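Local atomic coordinates of endo-xylogalacturonan hydrolase A (Aspergillus tubingensis, PDB entry 4C2L), a protein that hydrolyses xylogalacturonan, the xylose-substituted galacturonan backbone found in the hairy regions of pectin, as a secreted family 28 glycoside hydrolase. Residues Y57-D69 with Y86-V99. Sequence-based numbering, arbitrary orientation.
Sequences YLNSVLDLGSCSD and YWSGRTAMISVSNV. With SO4 (sulfate ion), chain F.
Tyr86 meets the 57-69 chain with both a face and an edge: Asn59 O stands over the centre of one face, 4.1 Å above the ring plane, while Arg90 NE lies off-centre over the opposite face. At the ring's edge, its hydroxyl OH accepts a nearly straight bond (163°) from Val61 N at 3.0 Å. Trp87 has Tyr86 CD2 above the middle of one ring face and Met93 CE nearer the rim of the other, and reaches across with CZ3, 3.7 Å from Val61 CG2. That methyl lies anti to its own carbonyl carbon, beside the backbone N, which brings it to the aromatic pair and to Ala92 O. Arg90, extended from CG to NE, turns the edge of its guanidinium to a sulfate, probably from the crystallisation liquor; NH1 donates to O4 and Thr91 N to O3.

Beyond the rings the chains run as a short parallel pair. Leu62 N binds Met93 O at 2.8 Å, Ser95 N returns to Leu62 O at 2.9 Å, and Leu64 N donates to Ser95 O at 2.9 Å. One water joins Asp63 OD1, Ser95 O and Ser97 N; OD1 also accepts from Gly65 N in an Asx turn. On the buried face, Leu64 CD1 packs 3.6 Å from Ile94 CG2, and Val99 CG1 sits against Cys67, disulfide-bonded to Cys70.

These are successive rungs near the N-terminal end of the right-handed parallel beta-helix of family 28. Helix 32-42 covers Leu62, strand 77-80 packs on Ile94 through Phe80, and strand 134-139 continues the sheet beyond strand 95-97.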
loop_
_atom_site.group_PDB
_atom_site.type_symbol
_atom_site.label_atom_id
_atom_site.label_comp_id
_atom_site.label_asym_id
_atom_site.label_seq_id
_atom_site.Cartn_x
_atom_site.Cartn_y
_atom_site.Cartn_z
ATOM N N TYR A 57 -20.829 15.693 -1.485
ATOM C CA TYR A 57 -20.181 15.965 -0.215
ATOM C C TYR A 57 -20.496 14.808 0.690
ATOM O O TYR A 57 -21.655 14.545 0.981
ATOM C CB TYR A 57 -20.690 17.290 0.388
ATOM C CG TYR A 57 -20.319 18.426 -0.512
ATOM C CD1 TYR A 57 -19.019 18.942 -0.501
ATOM C CD2 TYR A 57 -21.242 18.943 -1.421
ATOM C CE1 TYR A 57 -18.658 19.980 -1.346
ATOM C CE2 TYR A 57 -20.890 19.975 -2.289
ATOM C CZ TYR A 57 -19.602 20.486 -2.238
ATOM O OH TYR A 57 -19.232 21.497 -3.096
ATOM N N LEU A 58 -19.458 14.085 1.094
ATOM C CA LEU A 58 -19.660 12.884 1.875
ATOM C C LEU A 58 -19.186 13.195 3.279
ATOM O O LEU A 58 -17.988 13.300 3.527
ATOM C CB LEU A 58 -18.861 11.724 1.264
ATOM C CG LEU A 58 -19.432 11.080 -0.020
ATOM C CD1 LEU A 58 -19.606 12.048 -1.160
ATOM C CD2 LEU A 58 -18.501 9.960 -0.457
ATOM N N ASN A 59 -20.119 13.360 4.204
ATOM C CA ASN A 59 -19.752 13.844 5.536
ATOM C C ASN A 59 -19.803 12.750 6.607
ATOM O O ASN A 59 -19.770 13.032 7.823
ATOM C CB ASN A 59 -20.654 15.014 5.922
ATOM C CG ASN A 59 -20.497 16.198 4.996
ATOM O OD1 ASN A 59 -19.526 16.283 4.239
ATOM N ND2 ASN A 59 -21.466 17.121 5.037
ATOM N N SER A 60 -19.847 11.507 6.138
ATOM C CA SER A 60 -19.896 10.339 7.009
ATOM C C SER A 60 -19.387 9.133 6.244
ATOM O O SER A 60 -19.119 9.234 5.034
ATOM C CB SER A 60 -21.335 10.108 7.468
ATOM O OG SER A 60 -22.193 9.928 6.356
ATOM N N VAL A 61 -19.257 7.994 6.927
ATOM C CA VAL A 61 -18.809 6.761 6.263
ATOM C C VAL A 61 -19.767 6.394 5.132
ATOM O O VAL A 61 -20.984 6.400 5.341
ATOM C CB VAL A 61 -18.773 5.592 7.258
ATOM C CG1 VAL A 61 -18.486 4.276 6.531
ATOM C CG2 VAL A 61 -17.741 5.868 8.351
ATOM N N LEU A 62 -19.226 6.090 3.955
ATOM C CA LEU A 62 -20.031 5.603 2.828
ATOM C C LEU A 62 -19.915 4.093 2.774
ATOM O O LEU A 62 -18.846 3.552 2.489
ATOM C CB LEU A 62 -19.528 6.190 1.502
ATOM C CG LEU A 62 -20.212 5.679 0.231
ATOM C CD1 LEU A 62 -21.713 5.910 0.284
ATOM C CD2 LEU A 62 -19.611 6.370 -0.991
ATOM N N ASP A 63 -21.014 3.418 3.070
ATOM C CA ASP A 63 -21.016 1.971 3.134
ATOM C C ASP A 63 -21.604 1.433 1.834
ATOM O O ASP A 63 -22.729 1.783 1.471
ATOM C CB ASP A 63 -21.843 1.524 4.346
ATOM C CG ASP A 63 -21.664 0.063 4.654
ATOM O OD1 ASP A 63 -22.005 -0.754 3.774
ATOM O OD2 ASP A 63 -21.187 -0.271 5.769
ATOM N N LEU A 64 -20.832 0.626 1.118
ATOM C CA LEU A 64 -21.248 0.116 -0.197
ATOM C C LEU A 64 -21.862 -1.286 -0.128
ATOM O O LEU A 64 -22.002 -1.968 -1.153
ATOM C CB LEU A 64 -20.068 0.138 -1.182
ATOM C CG LEU A 64 -19.445 1.516 -1.440
ATOM C CD1 LEU A 64 -18.380 1.407 -2.538
ATOM C CD2 LEU A 64 -20.505 2.547 -1.820
ATOM N N GLY A 65 -22.280 -1.679 1.069
ATOM C CA GLY A 65 -22.719 -3.050 1.308
ATOM C C GLY A 65 -23.921 -3.525 0.509
ATOM O O GLY A 65 -24.103 -4.723 0.352
ATOM N N SER A 66 -24.744 -2.623 -0.007
ATOM C CA SER A 66 -25.926 -3.077 -0.753
ATOM C C SER A 66 -25.598 -3.423 -2.210
ATOM O O SER A 66 -26.462 -3.849 -2.972
ATOM C CB SER A 66 -27.051 -2.052 -0.668
ATOM O OG SER A 66 -26.670 -0.893 -1.357
ATOM N N CYS A 67 -24.341 -3.243 -2.587
ATOM C CA CYS A 67 -23.890 -3.580 -3.924
ATOM C C CYS A 67 -23.881 -5.093 -4.086
ATOM O O CYS A 67 -23.295 -5.800 -3.282
ATOM C CB CYS A 67 -22.475 -3.053 -4.129
ATOM S SG CYS A 67 -21.785 -3.529 -5.722
ATOM N N SER A 68 -24.525 -5.587 -5.136
ATOM C CA SER A 68 -24.421 -7.004 -5.486
ATOM C C SER A 68 -24.372 -7.063 -7.008
ATOM O O SER A 68 -25.391 -6.898 -7.679
ATOM C CB SER A 68 -25.626 -7.768 -4.926
ATOM O OG SER A 68 -25.591 -9.126 -5.308
ATOM N N ASP A 69 -23.173 -7.255 -7.546
ATOM C CA ASP A 69 -22.927 -7.146 -8.997
ATOM C C ASP A 69 -23.340 -5.779 -9.508
ATOM O O ASP A 69 -23.987 -5.659 -10.556
ATOM C CB ASP A 69 -23.649 -8.261 -9.769
ATOM C CG ASP A 69 -23.240 -9.638 -9.308
ATOM O OD1 ASP A 69 -22.025 -9.927 -9.319
ATOM O OD2 ASP A 69 -24.130 -10.438 -8.919
ATOM N N TYR A 86 -15.256 13.511 13.849
ATOM C CA TYR A 86 -16.079 12.419 13.325
ATOM C C TYR A 86 -15.223 11.199 12.941
ATOM O O TYR A 86 -15.539 10.053 13.294
ATOM C CB TYR A 86 -16.925 12.879 12.128
ATOM C CG TYR A 86 -17.672 11.729 11.505
ATOM C CD1 TYR A 86 -18.908 11.305 12.030
ATOM C CD2 TYR A 86 -17.122 11.009 10.420
ATOM C CE1 TYR A 86 -19.580 10.224 11.475
ATOM C CE2 TYR A 86 -17.786 9.933 9.871
ATOM C CZ TYR A 86 -19.010 9.545 10.388
ATOM O OH TYR A 86 -19.663 8.478 9.825
ATOM N N TRP A 87 -14.144 11.447 12.209
ATOM C CA TRP A 87 -13.324 10.357 11.676
ATOM C C TRP A 87 -12.454 9.692 12.697
ATOM O O TRP A 87 -11.930 8.599 12.449
ATOM C CB TRP A 87 -12.457 10.881 10.523
ATOM C CG TRP A 87 -13.303 11.226 9.337
ATOM C CD1 TRP A 87 -13.533 12.483 8.775
ATOM C CD2 TRP A 87 -14.104 10.298 8.545
ATOM N NE1 TRP A 87 -14.398 12.383 7.705
ATOM C CE2 TRP A 87 -14.775 11.101 7.515
ATOM C CE3 TRP A 87 -14.328 8.928 8.583
ATOM C CZ2 TRP A 87 -15.622 10.530 6.572
ATOM C CZ3 TRP A 87 -15.176 8.362 7.618
ATOM C CH2 TRP A 87 -15.808 9.148 6.641
ATOM N N SER A 88 -12.299 10.326 13.855
ATOM C CA SER A 88 -11.421 9.806 14.909
ATOM C C SER A 88 -11.686 8.322 15.232
ATOM O O SER A 88 -12.791 7.959 15.640
ATOM C CB SER A 88 -11.586 10.649 16.187
ATOM O OG SER A 88 -10.653 10.220 17.159
ATOM N N GLY A 89 -10.668 7.486 15.051
ATOM C CA GLY A 89 -10.753 6.060 15.355
ATOM C C GLY A 89 -11.617 5.218 14.424
ATOM O O GLY A 89 -11.827 4.025 14.680
ATOM N N ARG A 90 -12.139 5.819 13.359
ATOM C CA ARG A 90 -12.974 5.077 12.428
ATOM C C ARG A 90 -12.135 4.226 11.483
ATOM O O ARG A 90 -11.031 4.608 11.097
ATOM C CB ARG A 90 -13.895 6.017 11.642
ATOM C CG ARG A 90 -14.949 6.662 12.535
ATOM C CD ARG A 90 -16.113 7.210 11.718
ATOM N NE ARG A 90 -17.141 7.754 12.610
ATOM C CZ ARG A 90 -18.073 7.021 13.230
ATOM N NH1 ARG A 90 -18.133 5.695 13.069
ATOM N NH2 ARG A 90 -18.940 7.630 14.029
ATOM N N THR A 91 -12.677 3.075 11.098
ATOM C CA THR A 91 -11.964 2.145 10.239
ATOM C C THR A 91 -11.849 2.612 8.787
ATOM O O THR A 91 -10.770 2.544 8.193
ATOM C CB THR A 91 -12.638 0.763 10.305
ATOM O OG1 THR A 91 -12.470 0.257 11.635
ATOM C CG2 THR A 91 -12.007 -0.219 9.297
ATOM N N ALA A 92 -12.970 3.056 8.216
ATOM C CA ALA A 92 -13.089 3.216 6.764
ATOM C C ALA A 92 -13.869 4.478 6.416
ATOM O O ALA A 92 -14.824 4.833 7.107
ATOM C CB ALA A 92 -13.821 2.023 6.185
ATOM N N MET A 93 -13.458 5.143 5.340
ATOM C CA MET A 93 -14.263 6.232 4.790
ATOM C C MET A 93 -15.245 5.658 3.779
ATOM O O MET A 93 -16.426 6.016 3.789
ATOM C CB MET A 93 -13.343 7.256 4.144
ATOM C CG MET A 93 -12.298 7.731 5.144
ATOM S SD MET A 93 -11.175 8.959 4.465
ATOM C CE MET A 93 -12.225 10.398 4.484
ATOM N N ILE A 94 -14.754 4.792 2.891
ATOM C CA ILE A 94 -15.623 3.974 2.041
ATOM C C ILE A 94 -15.448 2.529 2.491
ATOM O O ILE A 94 -14.337 1.976 2.426
ATOM C CB ILE A 94 -15.265 4.088 0.535
ATOM C CG1 ILE A 94 -15.337 5.547 0.088
ATOM C CG2 ILE A 94 -16.203 3.229 -0.303
ATOM C CD1 ILE A 94 -14.729 5.779 -1.296
ATOM N N SER A 95 -16.539 1.933 2.971
ATOM C CA SER A 95 -16.472 0.575 3.541
ATOM C C SER A 95 -17.086 -0.420 2.555
ATOM O O SER A 95 -18.231 -0.249 2.122
ATOM C CB SER A 95 -17.191 0.525 4.892
ATOM O OG SER A 95 -17.320 -0.831 5.328
ATOM N N VAL A 96 -16.312 -1.443 2.182
ATOM C CA VAL A 96 -16.757 -2.437 1.204
ATOM C C VAL A 96 -16.604 -3.784 1.897
ATOM O O VAL A 96 -15.553 -4.430 1.811
ATOM C CB VAL A 96 -15.937 -2.374 -0.111
ATOM C CG1 VAL A 96 -16.524 -3.307 -1.169
ATOM C CG2 VAL A 96 -15.909 -0.946 -0.665
ATOM N N SER A 97 -17.646 -4.176 2.625
ATOM C CA SER A 97 -17.573 -5.355 3.478
ATOM C C SER A 97 -18.431 -6.472 2.912
ATOM O O SER A 97 -19.642 -6.296 2.745
ATOM C CB SER A 97 -18.051 -5.011 4.892
ATOM O OG SER A 97 -17.862 -6.121 5.764
ATOM N N ASN A 98 -17.810 -7.609 2.618
ATOM C CA ASN A 98 -18.545 -8.772 2.112
ATOM C C ASN A 98 -19.400 -8.447 0.886
ATOM O O ASN A 98 -20.570 -8.834 0.794
ATOM C CB ASN A 98 -19.402 -9.389 3.232
ATOM C CG ASN A 98 -19.789 -10.826 2.934
ATOM O OD1 ASN A 98 -19.192 -11.474 2.074
ATOM N ND2 ASN A 98 -20.793 -11.329 3.636
ATOM N N VAL A 99 -18.807 -7.742 -0.073
ATOM C CA VAL A 99 -19.520 -7.401 -1.283
ATOM C C VAL A 99 -19.044 -8.362 -2.355
ATOM O O VAL A 99 -17.841 -8.574 -2.499
ATOM C CB VAL A 99 -19.249 -5.936 -1.684
ATOM C CG1 VAL A 99 -19.721 -5.654 -3.108
ATOM C CG2 VAL A 99 -19.922 -5.010 -0.677
HETATM S S SO4 F . -16.190 2.827 12.771
HETATM O O1 SO4 F . -15.764 3.505 14.021
HETATM O O2 SO4 F . -17.371 1.994 13.095
HETATM O O3 SO4 F . -15.070 1.986 12.298
HETATM O O4 SO4 F . -16.570 3.828 11.744
HETATM O O HOH W 1 -19.915 -2.637 2.820
HETATM O O HOH W 2 -19.467 -1.967 5.537
HETATM O O HOH W 3 -22.660 -6.899 1.666
#